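Long-range contacts in fiber (Murine adenovirus 2, PDB 5NBH), which probably attaches the virion to its host cell, the distal domain of this trimeric fibre binding N-acetylglucosamine: residues 182-188 against 220-226; 81-87 against 106-112; 139-145 against 164-169; 168-172 against 204-209. All blocks are in the same frame, centred on the assembly; numbering follows the deposited sequence. Where two conformers were deposited one is given.

Interaction 1 of 4, residues 182-188 against 220-226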
# COMPACT_ATOMS: atom_id res chain seq x y z
N MET A 182 13.28 -3.28 -11.28
CA MET A 182 12.99 -2.00 -10.68
C MET A 182 14.31 -1.21 -10.59
O MET A 182 15.38 -1.79 -10.41
CB MET A 182 12.42 -2.17 -9.26
CG MET A 182 11.01 -2.75 -9.18
SD MET A 182 9.79 -1.79 -10.14
CE MET A 182 8.21 -2.29 -9.46
N PRO A 183 14.21 0.13 -10.70
CA PRO A 183 15.36 0.97 -10.43
C PRO A 183 15.62 0.98 -8.94
O PRO A 183 14.66 0.98 -8.15
CB PRO A 183 14.92 2.33 -10.92
CG PRO A 183 13.44 2.34 -10.79
CD PRO A 183 13.00 0.92 -11.01
N ILE A 184 16.89 1.04 -8.56
CA ILE A 184 17.30 1.09 -7.17
C ILE A 184 18.49 2.01 -7.07
O ILE A 184 19.17 2.25 -8.07
CB ILE A 184 17.68 -0.28 -6.54
CG1 ILE A 184 18.73 -1.04 -7.36
CG2 ILE A 184 16.45 -1.14 -6.41
CD1 ILE A 184 19.49 -2.09 -6.59
N VAL A 185 18.69 2.54 -5.89
CA VAL A 185 19.85 3.33 -5.58
C VAL A 185 20.61 2.65 -4.46
O VAL A 185 20.05 2.42 -3.38
CB VAL A 185 19.49 4.78 -5.21
CG1 VAL A 185 20.77 5.53 -4.82
CG2 VAL A 185 18.84 5.50 -6.38
N CYS A 186 21.89 2.36 -4.70
CA CYS A 186 22.78 1.84 -3.70
C CYS A 186 23.41 3.03 -2.97
O CYS A 186 23.76 4.01 -3.60
CB CYS A 186 23.86 0.95 -4.30
SG CYS A 186 23.20 -0.64 -4.87
N SER A 187 23.55 2.91 -1.66
CA SER A 187 24.17 3.95 -0.82
C SER A 187 24.89 3.33 0.34
O SER A 187 24.82 2.13 0.55
CB SER A 187 23.08 4.90 -0.31
OG SER A 187 22.20 4.30 0.64
N GLU A 188 25.60 4.14 1.13
CA GLU A 188 26.21 3.60 2.32
C GLU A 188 26.44 4.74 3.27
O GLU A 188 26.98 5.76 2.87
CB GLU A 188 27.53 2.89 2.01
CG GLU A 188 28.08 2.13 3.20
CD GLU A 188 29.38 1.39 2.94
OE1 GLU A 188 29.91 1.38 1.80
OE2 GLU A 188 29.88 0.82 3.92
N CYS A 220 30.37 -1.11 -5.23
CA CYS A 220 29.72 -0.83 -3.97
C CYS A 220 29.08 -2.05 -3.34
O CYS A 220 28.90 -3.10 -3.96
CB CYS A 220 28.68 0.29 -4.15
SG CYS A 220 27.38 -0.02 -5.36
N LYS A 221 28.74 -1.88 -2.08
CA LYS A 221 27.95 -2.85 -1.33
C LYS A 221 26.52 -2.78 -1.83
O LYS A 221 26.01 -1.71 -2.06
CB LYS A 221 27.97 -2.52 0.15
CG LYS A 221 29.35 -2.56 0.79
CD LYS A 221 29.23 -2.39 2.29
CE LYS A 221 30.57 -2.51 2.98
NZ LYS A 221 31.33 -1.25 2.94
N PRO A 222 25.85 -3.93 -1.95
CA PRO A 222 24.43 -3.92 -2.32
C PRO A 222 23.58 -3.54 -1.11
O PRO A 222 23.30 -4.35 -0.25
CB PRO A 222 24.19 -5.34 -2.85
CG PRO A 222 25.24 -6.18 -2.19
CD PRO A 222 26.42 -5.29 -1.90
N ILE A 223 23.27 -2.26 -1.02
CA ILE A 223 22.52 -1.70 0.08
C ILE A 223 21.43 -0.84 -0.56
O ILE A 223 21.73 0.22 -1.08
CB ILE A 223 23.39 -0.83 0.99
CG1 ILE A 223 24.51 -1.67 1.59
CG2 ILE A 223 22.54 -0.19 2.09
CD1 ILE A 223 25.43 -0.91 2.53
N PHE A 224 20.20 -1.34 -0.55
CA PHE A 224 19.09 -0.74 -1.28
C PHE A 224 17.74 -1.17 -0.72
O PHE A 224 17.70 -2.16 -0.02
CB PHE A 224 19.16 -1.12 -2.75
CG PHE A 224 19.06 -2.59 -3.01
CD1 PHE A 224 20.20 -3.40 -3.01
CD2 PHE A 224 17.85 -3.18 -3.29
CE1 PHE A 224 20.11 -4.76 -3.27
CE2 PHE A 224 17.76 -4.54 -3.55
CZ PHE A 224 18.89 -5.33 -3.53
N GLN A 225 16.67 -0.43 -1.06
CA GLN A 225 15.27 -0.80 -0.79
C GLN A 225 14.58 -0.91 -2.15
O GLN A 225 14.87 -0.15 -3.09
CB GLN A 225 14.50 0.23 0.11
CG GLN A 225 13.03 -0.17 0.45
CD GLN A 225 12.23 0.78 1.39
OE1 GLN A 225 11.34 1.50 0.94
NE2 GLN A 225 12.46 0.67 2.69
N MET A 226 13.71 -1.89 -2.30
CA MET A 226 12.83 -1.93 -3.46
C MET A 226 11.53 -2.65 -3.19
O MET A 226 11.42 -3.41 -2.26
CB MET A 226 13.49 -2.49 -4.72
CG MET A 226 14.01 -3.91 -4.72
SD MET A 226 13.73 -4.49 -6.42
CE MET A 226 11.95 -4.50 -6.25
O HOH W 1 13.69 1.66 -5.63
O HOH W 2 16.56 2.15 -3.96
O HOH W 3 17.51 1.78 -2.88
O HOH W 4 26.44 0.80 -1.23
O HOH W 5 29.20 0.84 -0.94

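Interaction 2 of 4, residues 81-87 against 106-112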
# COMPACT_ATOMS: atom_id res chain seq x y z
N PRO A 81 -9.40 -7.58 4.09
CA PRO A 81 -8.53 -7.34 5.25
C PRO A 81 -7.09 -7.12 4.82
O PRO A 81 -6.68 -7.64 3.79
CB PRO A 81 -8.61 -8.64 6.01
CG PRO A 81 -8.92 -9.68 4.95
CD PRO A 81 -9.85 -8.98 4.03
N VAL A 82 -6.35 -6.36 5.61
CA VAL A 82 -4.91 -6.20 5.43
C VAL A 82 -4.22 -7.27 6.25
O VAL A 82 -4.52 -7.45 7.46
CB VAL A 82 -4.43 -4.81 5.83
CG1 VAL A 82 -2.92 -4.73 5.72
CG2 VAL A 82 -5.12 -3.75 4.98
N PHE A 83 -3.31 -8.02 5.59
CA PHE A 83 -2.43 -8.97 6.27
C PHE A 83 -1.00 -8.67 5.90
O PHE A 83 -0.75 -8.28 4.77
CB PHE A 83 -2.75 -10.39 5.87
CG PHE A 83 -3.98 -10.94 6.53
CD1 PHE A 83 -3.96 -11.22 7.88
CD2 PHE A 83 -5.15 -11.11 5.83
CE1 PHE A 83 -5.10 -11.72 8.53
CE2 PHE A 83 -6.30 -11.63 6.47
CZ PHE A 83 -6.26 -11.92 7.81
N VAL A 84 -0.09 -8.80 6.84
CA VAL A 84 1.33 -8.59 6.56
C VAL A 84 2.14 -9.79 7.01
O VAL A 84 2.09 -10.19 8.17
CB VAL A 84 1.89 -7.32 7.26
CG1 VAL A 84 3.33 -7.05 6.79
CG2 VAL A 84 1.01 -6.11 6.98
N TYR A 85 2.97 -10.34 6.09
CA TYR A 85 3.95 -11.33 6.44
C TYR A 85 5.31 -10.64 6.38
O TYR A 85 5.66 -10.05 5.36
CB TYR A 85 3.86 -12.50 5.47
CG TYR A 85 4.59 -13.76 5.88
CD1 TYR A 85 4.46 -14.31 7.17
CD2 TYR A 85 5.41 -14.46 4.96
CE1 TYR A 85 5.11 -15.46 7.55
CE2 TYR A 85 6.03 -15.64 5.32
CZ TYR A 85 5.90 -16.13 6.62
OH TYR A 85 6.51 -17.29 7.03
N GLN A 86 6.05 -10.67 7.47
CA GLN A 86 7.25 -9.86 7.56
C GLN A 86 8.30 -10.47 8.44
O GLN A 86 7.98 -11.26 9.33
CB GLN A 86 6.90 -8.49 8.13
CG GLN A 86 6.31 -8.55 9.52
CD GLN A 86 6.09 -7.18 10.12
OE1 GLN A 86 5.06 -6.56 9.87
NE2 GLN A 86 7.02 -6.75 10.95
N THR A 87 9.53 -10.04 8.26
CA THR A 87 10.60 -10.31 9.22
C THR A 87 10.26 -9.61 10.56
O THR A 87 9.72 -8.49 10.56
CB THR A 87 11.96 -9.83 8.69
OG1 THR A 87 11.85 -8.48 8.22
CG2 THR A 87 12.44 -10.74 7.57
N ALA A 106 18.33 -8.67 5.52
CA ALA A 106 17.19 -8.11 4.84
C ALA A 106 15.98 -8.00 5.77
O ALA A 106 15.68 -8.93 6.50
CB ALA A 106 16.87 -8.96 3.61
N HIS A 107 15.34 -6.84 5.75
CA HIS A 107 14.02 -6.65 6.36
C HIS A 107 13.02 -6.77 5.23
O HIS A 107 13.20 -6.16 4.18
CB HIS A 107 13.89 -5.29 7.01
CG HIS A 107 14.84 -5.06 8.15
ND1 HIS A 107 14.56 -5.41 9.45
CD2 HIS A 107 16.05 -4.46 8.17
CE1 HIS A 107 15.57 -5.06 10.22
NE2 HIS A 107 16.49 -4.49 9.47
N ILE A 108 12.00 -7.59 5.42
CA ILE A 108 11.03 -7.88 4.37
C ILE A 108 9.61 -7.71 4.87
O ILE A 108 9.27 -8.22 5.96
CB ILE A 108 11.18 -9.34 3.91
CG1 ILE A 108 12.60 -9.58 3.37
CG2 ILE A 108 10.21 -9.67 2.80
CD1 ILE A 108 12.97 -11.04 3.37
N GLN A 109 8.77 -7.03 4.08
CA GLN A 109 7.33 -6.99 4.35
C GLN A 109 6.54 -7.40 3.11
O GLN A 109 6.84 -6.98 1.99
CB GLN A 109 6.88 -5.62 4.79
CG GLN A 109 7.62 -5.07 5.99
CD GLN A 109 8.89 -4.37 5.61
OE1 GLN A 109 8.92 -3.61 4.63
NE2 GLN A 109 9.93 -4.60 6.37
N MET A 110 5.53 -8.24 3.30
CA MET A 110 4.68 -8.68 2.24
C MET A 110 3.25 -8.33 2.66
O MET A 110 2.73 -8.95 3.55
CB MET A 110 4.87 -10.17 2.02
CG MET A 110 6.34 -10.52 1.88
SD MET A 110 6.65 -12.25 1.59
CE MET A 110 5.98 -12.45 -0.02
N VAL A 111 2.70 -7.31 2.02
CA VAL A 111 1.41 -6.70 2.42
C VAL A 111 0.32 -7.10 1.48
O VAL A 111 0.34 -6.76 0.29
CB VAL A 111 1.48 -5.16 2.52
CG1 VAL A 111 0.17 -4.61 3.10
CG2 VAL A 111 2.66 -4.71 3.38
N ARG A 112 -0.70 -7.77 2.02
CA ARG A 112 -1.80 -8.29 1.24
C ARG A 112 -3.03 -7.41 1.45
O ARG A 112 -3.42 -7.15 2.59
CB ARG A 112 -2.05 -9.75 1.68
CG ARG A 112 -3.29 -10.42 1.16
CD ARG A 112 -3.24 -10.75 -0.30
NE ARG A 112 -4.57 -11.21 -0.71
CZ ARG A 112 -4.95 -12.46 -0.96
NH1 ARG A 112 -4.10 -13.48 -0.96
NH2 ARG A 112 -6.22 -12.67 -1.26
O HOH W 6 12.33 -6.79 10.13
O HOH W 7 9.61 -6.10 8.97

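Interaction 3 of 4, residues 139-145 against 164-169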
# COMPACT_ATOMS: atom_id res chain seq x y z
N PHE A 139 9.67 -20.20 0.11
CA PHE A 139 8.49 -20.33 0.94
C PHE A 139 7.84 -21.66 0.63
O PHE A 139 7.73 -22.07 -0.54
CB PHE A 139 7.48 -19.22 0.61
CG PHE A 139 8.03 -17.84 0.74
CD1 PHE A 139 8.69 -17.24 -0.33
CD2 PHE A 139 7.88 -17.11 1.92
CE1 PHE A 139 9.20 -15.96 -0.22
CE2 PHE A 139 8.38 -15.82 2.04
CZ PHE A 139 9.05 -15.25 0.97
N ASP A 140 7.29 -22.29 1.67
CA ASP A 140 6.53 -23.52 1.46
C ASP A 140 5.43 -23.31 0.42
O ASP A 140 4.64 -22.39 0.52
CB ASP A 140 5.97 -24.03 2.80
CG ASP A 140 5.35 -25.42 2.65
OD1 ASP A 140 4.27 -25.53 2.06
OD2 ASP A 140 6.01 -26.39 3.07
N GLY A 141 5.37 -24.16 -0.60
CA GLY A 141 4.46 -23.95 -1.71
C GLY A 141 2.98 -24.14 -1.41
O GLY A 141 2.17 -23.75 -2.24
N THR A 142 2.68 -24.75 -0.27
CA THR A 142 1.29 -25.01 0.18
C THR A 142 0.89 -24.12 1.37
O THR A 142 -0.25 -23.63 1.40
CB THR A 142 1.14 -26.49 0.57
OG1 THR A 142 1.51 -27.30 -0.55
CG2 THR A 142 -0.28 -26.80 0.93
N LEU A 143 1.79 -23.96 2.34
CA LEU A 143 1.57 -23.17 3.54
C LEU A 143 2.03 -21.69 3.46
O LEU A 143 1.60 -20.86 4.29
CB LEU A 143 2.28 -23.82 4.72
CG LEU A 143 1.92 -25.29 5.02
CD1 LEU A 143 2.79 -25.78 6.15
CD2 LEU A 143 0.44 -25.45 5.37
N GLY A 144 2.94 -21.37 2.53
CA GLY A 144 3.48 -20.02 2.43
C GLY A 144 4.60 -19.68 3.42
O GLY A 144 5.25 -18.62 3.28
N SER A 145 4.84 -20.53 4.42
CA SER A 145 5.83 -20.26 5.44
C SER A 145 7.24 -20.07 4.86
O SER A 145 7.70 -20.90 4.10
CB SER A 145 5.91 -21.41 6.45
OG SER A 145 4.67 -21.53 7.12
N THR A 164 -1.81 -18.97 8.90
CA THR A 164 -0.90 -19.63 7.97
C THR A 164 -0.74 -18.64 6.81
O THR A 164 -1.72 -18.15 6.27
CB THR A 164 -1.47 -20.99 7.51
OG1 THR A 164 -1.78 -21.78 8.67
CG2 THR A 164 -0.46 -21.76 6.64
N PRO A 165 0.50 -18.33 6.43
CA PRO A 165 0.65 -17.27 5.42
C PRO A 165 0.42 -17.68 3.97
O PRO A 165 1.20 -17.31 3.08
CB PRO A 165 2.06 -16.75 5.68
CG PRO A 165 2.78 -17.95 6.19
CD PRO A 165 1.80 -18.77 6.96
N THR A 166 -0.67 -18.36 3.68
CA THR A 166 -0.97 -18.74 2.30
C THR A 166 -1.31 -17.52 1.43
O THR A 166 -1.27 -17.61 0.22
CB THR A 166 -2.12 -19.74 2.22
OG1 THR A 166 -3.30 -19.14 2.78
CG2 THR A 166 -1.76 -21.04 2.98
N PHE A 167 -1.63 -16.38 2.05
CA PHE A 167 -2.06 -15.22 1.32
C PHE A 167 -0.93 -14.56 0.46
O PHE A 167 -1.23 -13.68 -0.32
CB PHE A 167 -2.69 -14.18 2.28
CG PHE A 167 -1.78 -13.70 3.38
CD1 PHE A 167 -0.82 -12.73 3.13
CD2 PHE A 167 -1.88 -14.20 4.65
CE1 PHE A 167 -0.00 -12.28 4.14
CE2 PHE A 167 -1.04 -13.77 5.67
CZ PHE A 167 -0.11 -12.79 5.42
N ILE A 168 0.32 -15.01 0.61
CA ILE A 168 1.43 -14.52 -0.24
C ILE A 168 1.62 -15.31 -1.54
O ILE A 168 2.35 -14.86 -2.39
CB ILE A 168 2.79 -14.51 0.49
CG1 ILE A 168 3.28 -15.96 0.77
CG2 ILE A 168 2.74 -13.57 1.68
CD1 ILE A 168 4.72 -16.11 1.13
N LEU A 169 0.94 -16.45 -1.70
CA LEU A 169 1.23 -17.38 -2.79
C LEU A 169 0.60 -16.96 -4.08
O LEU A 169 -0.62 -16.77 -4.14
CB LEU A 169 0.76 -18.80 -2.43
CG LEU A 169 1.51 -19.44 -1.26
CD1 LEU A 169 0.77 -20.67 -0.81
CD2 LEU A 169 2.95 -19.82 -1.60

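Interaction 4 of 4, residues 168-172 against 204-209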
# COMPACT_ATOMS: atom_id res chain seq x y z
N ILE A 168 0.32 -15.01 0.61
CA ILE A 168 1.43 -14.52 -0.24
C ILE A 168 1.62 -15.31 -1.54
O ILE A 168 2.35 -14.86 -2.39
CB ILE A 168 2.79 -14.51 0.49
CG1 ILE A 168 3.28 -15.96 0.77
CG2 ILE A 168 2.74 -13.57 1.68
CD1 ILE A 168 4.72 -16.11 1.13
N LEU A 169 0.94 -16.45 -1.70
CA LEU A 169 1.23 -17.38 -2.79
C LEU A 169 0.60 -16.96 -4.08
O LEU A 169 -0.62 -16.77 -4.14
CB LEU A 169 0.76 -18.80 -2.43
CG LEU A 169 1.51 -19.44 -1.26
CD1 LEU A 169 0.77 -20.67 -0.81
CD2 LEU A 169 2.95 -19.82 -1.60
N PRO A 170 1.41 -16.76 -5.15
CA PRO A 170 0.87 -16.48 -6.46
C PRO A 170 0.56 -17.76 -7.26
O PRO A 170 0.74 -18.84 -6.74
CB PRO A 170 2.03 -15.74 -7.11
CG PRO A 170 3.22 -16.45 -6.60
CD PRO A 170 2.88 -16.90 -5.20
N THR A 171 0.06 -17.60 -8.48
CA THR A 171 -0.32 -18.76 -9.30
C THR A 171 0.93 -19.64 -9.52
O THR A 171 2.03 -19.12 -9.81
CB THR A 171 -0.98 -18.38 -10.65
OG1 THR A 171 -1.23 -19.58 -11.40
CG2 THR A 171 -0.09 -17.48 -11.49
N SER A 172 0.75 -20.95 -9.34
CA SER A 172 1.80 -21.94 -9.62
C SER A 172 1.74 -22.50 -11.04
O SER A 172 2.45 -23.48 -11.33
CB SER A 172 1.71 -23.10 -8.63
OG SER A 172 0.46 -23.78 -8.81
N TYR A 204 7.76 -21.27 -9.04
CA TYR A 204 7.71 -22.44 -8.18
C TYR A 204 8.66 -23.51 -8.75
O TYR A 204 8.71 -23.73 -9.97
CB TYR A 204 6.34 -23.05 -8.11
CG TYR A 204 5.27 -22.30 -7.33
CD1 TYR A 204 4.65 -21.17 -7.88
CD2 TYR A 204 4.88 -22.72 -6.06
CE1 TYR A 204 3.67 -20.48 -7.17
CE2 TYR A 204 3.87 -22.06 -5.36
CZ TYR A 204 3.27 -20.96 -5.93
OH TYR A 204 2.26 -20.31 -5.25
N ARG A 205 9.36 -24.15 -7.84
CA ARG A 205 10.07 -25.40 -8.17
C ARG A 205 10.20 -26.28 -6.96
O ARG A 205 10.24 -25.80 -5.84
CB ARG A 205 11.42 -25.10 -8.79
CG ARG A 205 12.49 -24.51 -7.87
CD ARG A 205 13.82 -24.51 -8.63
NE ARG A 205 14.93 -24.07 -7.79
CZ ARG A 205 15.27 -22.80 -7.54
NH1 ARG A 205 14.60 -21.79 -8.08
NH2 ARG A 205 16.31 -22.52 -6.75
N LEU A 206 10.24 -27.60 -7.19
CA LEU A 206 10.45 -28.54 -6.10
C LEU A 206 9.32 -28.45 -5.03
O LEU A 206 9.55 -28.76 -3.88
CB LEU A 206 11.83 -28.34 -5.50
CG LEU A 206 13.00 -28.28 -6.52
CD1 LEU A 206 14.33 -28.21 -5.80
CD2 LEU A 206 12.99 -29.45 -7.52
N GLY A 207 8.14 -28.02 -5.46
CA GLY A 207 6.95 -27.87 -4.61
C GLY A 207 6.88 -26.54 -3.84
O GLY A 207 5.94 -26.35 -3.06
N ASN A 208 7.88 -25.67 -4.01
CA ASN A 208 8.02 -24.46 -3.18
C ASN A 208 8.01 -23.18 -4.03
O ASN A 208 8.23 -23.21 -5.24
CB ASN A 208 9.25 -24.53 -2.31
CG ASN A 208 9.10 -25.49 -1.15
OD1 ASN A 208 7.97 -25.78 -0.69
ND2 ASN A 208 10.21 -26.01 -0.70
N PHE A 209 7.68 -22.06 -3.38
CA PHE A 209 7.55 -20.73 -4.02
C PHE A 209 8.84 -19.97 -3.77
O PHE A 209 9.29 -19.93 -2.66
CB PHE A 209 6.35 -20.00 -3.37
CG PHE A 209 6.28 -18.52 -3.67
CD1 PHE A 209 6.41 -18.05 -4.95
CD2 PHE A 209 5.99 -17.61 -2.65
CE1 PHE A 209 6.32 -16.71 -5.23
CE2 PHE A 209 5.88 -16.25 -2.92
CZ PHE A 209 6.04 -15.80 -4.20

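Interaction 1 of 4, residues 182-188 against 220-226
Ile184 and Phe224 are brought together by matching first torsions: each sets its gamma branch between the backbone N and the carbonyl carbon (chi1 53° for CG1 of Ile184, 61° for CG of Phe224). CD1 of Ile184 therefore lies over one face of the Phe224 ring, 3.8 Å from its centroid and shifted toward the rim, a CH-pi contact. The other branch, CG2 of Ile184, packs on CB of Met226 at 3.7 Å; in one of its two conformers Met226 also brings CE near CG of Met182, a contact to be taken as tentative. These strands belong to different sheets of the fibre head, 182-188 to the GHID sheet and 223-226 to the ABCJ sheet, each at the edge within this subunit, and they run roughly antiparallel where the beta-sandwich closes. Direct backbone pairing is sparse: Ser187 N makes a weak bond to Ile223 O at 3.3 Å, and Cys186 CA adds a C-H...O contact to the same oxygen. A water bridges Ser187 O and Lys221 O, 2.7 Å from each. At the far end Lys221 NZ forms a salt bridge with Glu188 OE2 (2.7 Å), reaching it on the syn side of the carboxylate and 27° out of its plane. The side-chain amide of Gln225 points elsewhere, its NE2 bonding Asp122 and the carbonyl of Met229 of the second subunit.

Interaction 2 of 4, residues 81-87 against 106-112
Thr87 overlaps the backbone of His107 and Ile108 with its hydroxyl and methyl: OG1 accepts the N-H of Ile108 at 2.9 Å, and CG2 lies 4.1 Å from CB of Ile108. With OG1 between the backbone N and the carbonyl carbon (chi1 49°), the side chain takes up an N-H of strand 106-112 where strand 83-96 is interrupted after Gln86, while Thr87 N still bonds Ile108 O. A water lying in the plane of the His107 ring, at its edge, is 2.7 Å from ND1 and also bonds Thr87 OG1. Toward Phe83 and Arg112 the two strands are arms of an antiparallel beta hairpin in the ABCJ sheet. Phe83-Arg112 and Tyr85-Met110 are hydrogen-bonded pairs here, Val84-Val111 and Gln86-Gln109 non-hydrogen-bonded ones; the bond from Arg112 N to Phe83 O is nearly straight, 177° at the hydrogen. Val84 and Val111 lie side by side, pointing the same way, CG1 to CG2 4.2 Å apart, and beside them the Val82 side chain crosses that of Val111 at an angle. On the other face SD of Met110 sits at the edge of the Tyr85 ring, near its plane, 4.2 Å from CD2. Tyr85 OH goes on to the backbone N of Cys146, and the Arg112 guanidinium to the carbonyls of Gly114 and Ile234. Gln86 and Gln109 pack on Thr115 and Thr116, respectively, of the second subunit, and Val82 on Val82 of the third.

Interaction 3 of 4, residues 139-145 against 164-169
The Phe139 ring has the delta methyl of Ile168 over one face, CD1 standing 3.9 Å from the ring centroid in a CH-pi contact displaced toward CD2. CG1 of Ile168 sits between its backbone N and carbonyl carbon (chi1 68°), which directs CD1 to the ring. Phe209, of the neighbouring strand, also meets this ring, the two planes about 30° apart. The carboxylate of Asp140 is the other flat group. Its OD1 accepts from both Thr142 N and Leu143 N, which approach on the anti side and from opposite faces of the carboxylate plane; the bond from Leu143 N measures 2.9 Å and is close to straight. This Asx turn, and the wider Asx motif that includes Leu143, shape the chain as it leaves strand 131-140. Across from it, Pro165 is the centre of an inverse gamma turn that leads into a short 3-10 turn. The two bends meet at Gly144, whose CA lies 3.6 Å from Pro165 O in a CA-H...O contact; its positive phi (81°) is one glycine readily takes. Around this point methyl groups rest on peptide oxygens: CG2 of Thr166 touches Thr142 O at 3.4 Å, Ile168 CD1 lies 3.3 Å from Gly144 O, and the Leu169 methyls reach the carbonyls of Asp140, Gly141 and Thr142. No hydrogen bond joins the two segments. The loops are braced by internal bonds and by others such as Ile168 O to Tyr230 OH and Leu169 O to Ser232 OG, so their mutual join depends on fit of shape more than on polar pairing.

Interaction 4 of 4, residues 168-172 against 204-209
Segment 204-209 is a beta hairpin closed by a type I' turn from Arg205 to Asn208 in the GHID sheet, and two aromatic residues flanking the turn receive the loop 168-172. The polar link is a single hydrogen bond: Tyr204 OH gives its proton to Pro170 O at 2.6 Å, with the donor tilted 21° from the carbonyl plane. Ring contacts follow. CB of Ser172 sits over the centre of the Tyr204 ring, 3.6 Å from the centroid, and CA of Phe209 lies toward the rim of the opposite face. CD of Pro170 lies over one face of the Phe209 ring, 3.5 Å from its centroid and 16° off the normal. The Phe209 ring reaches the proline because its CG is anti to the backbone N (chi1 166°). Apolar contact completes the join: the Leu169 and Phe209 side chains run past each other in opposite directions, CD2 of Leu169 3.8 Å from CB of Phe209, while Leu202 and Tyr230 also pack on Pro170 and Phe209. The same Tyr204 OH lies 3.5 Å from CB of Leu169.

Interactions 3 and 4 share Ile168 and Leu169, and their centres are 8 Å apart; the Phe139-Phe209 backbone pairing of neighbouring strands ties them together. Interaction 2, 12 Å from interaction 3 between centres, joins it through Arg112 NH1, which is 2.9 Å from Phe167 O, and through Tyr85 packing on Pro165. Met110 CE meets Ile168 CB, so interactions 2 and 4 touch as well. Interaction 1 stands apart, 20 Å from interaction 2 and 27 to 28 Å from the others between centres. It alone borders the N-acetylglucosamine site, which holds no sugar in this chain: the side chain of Pro222 is about 3 Å from that of Gln133 and about 6 Å from that of Glu102.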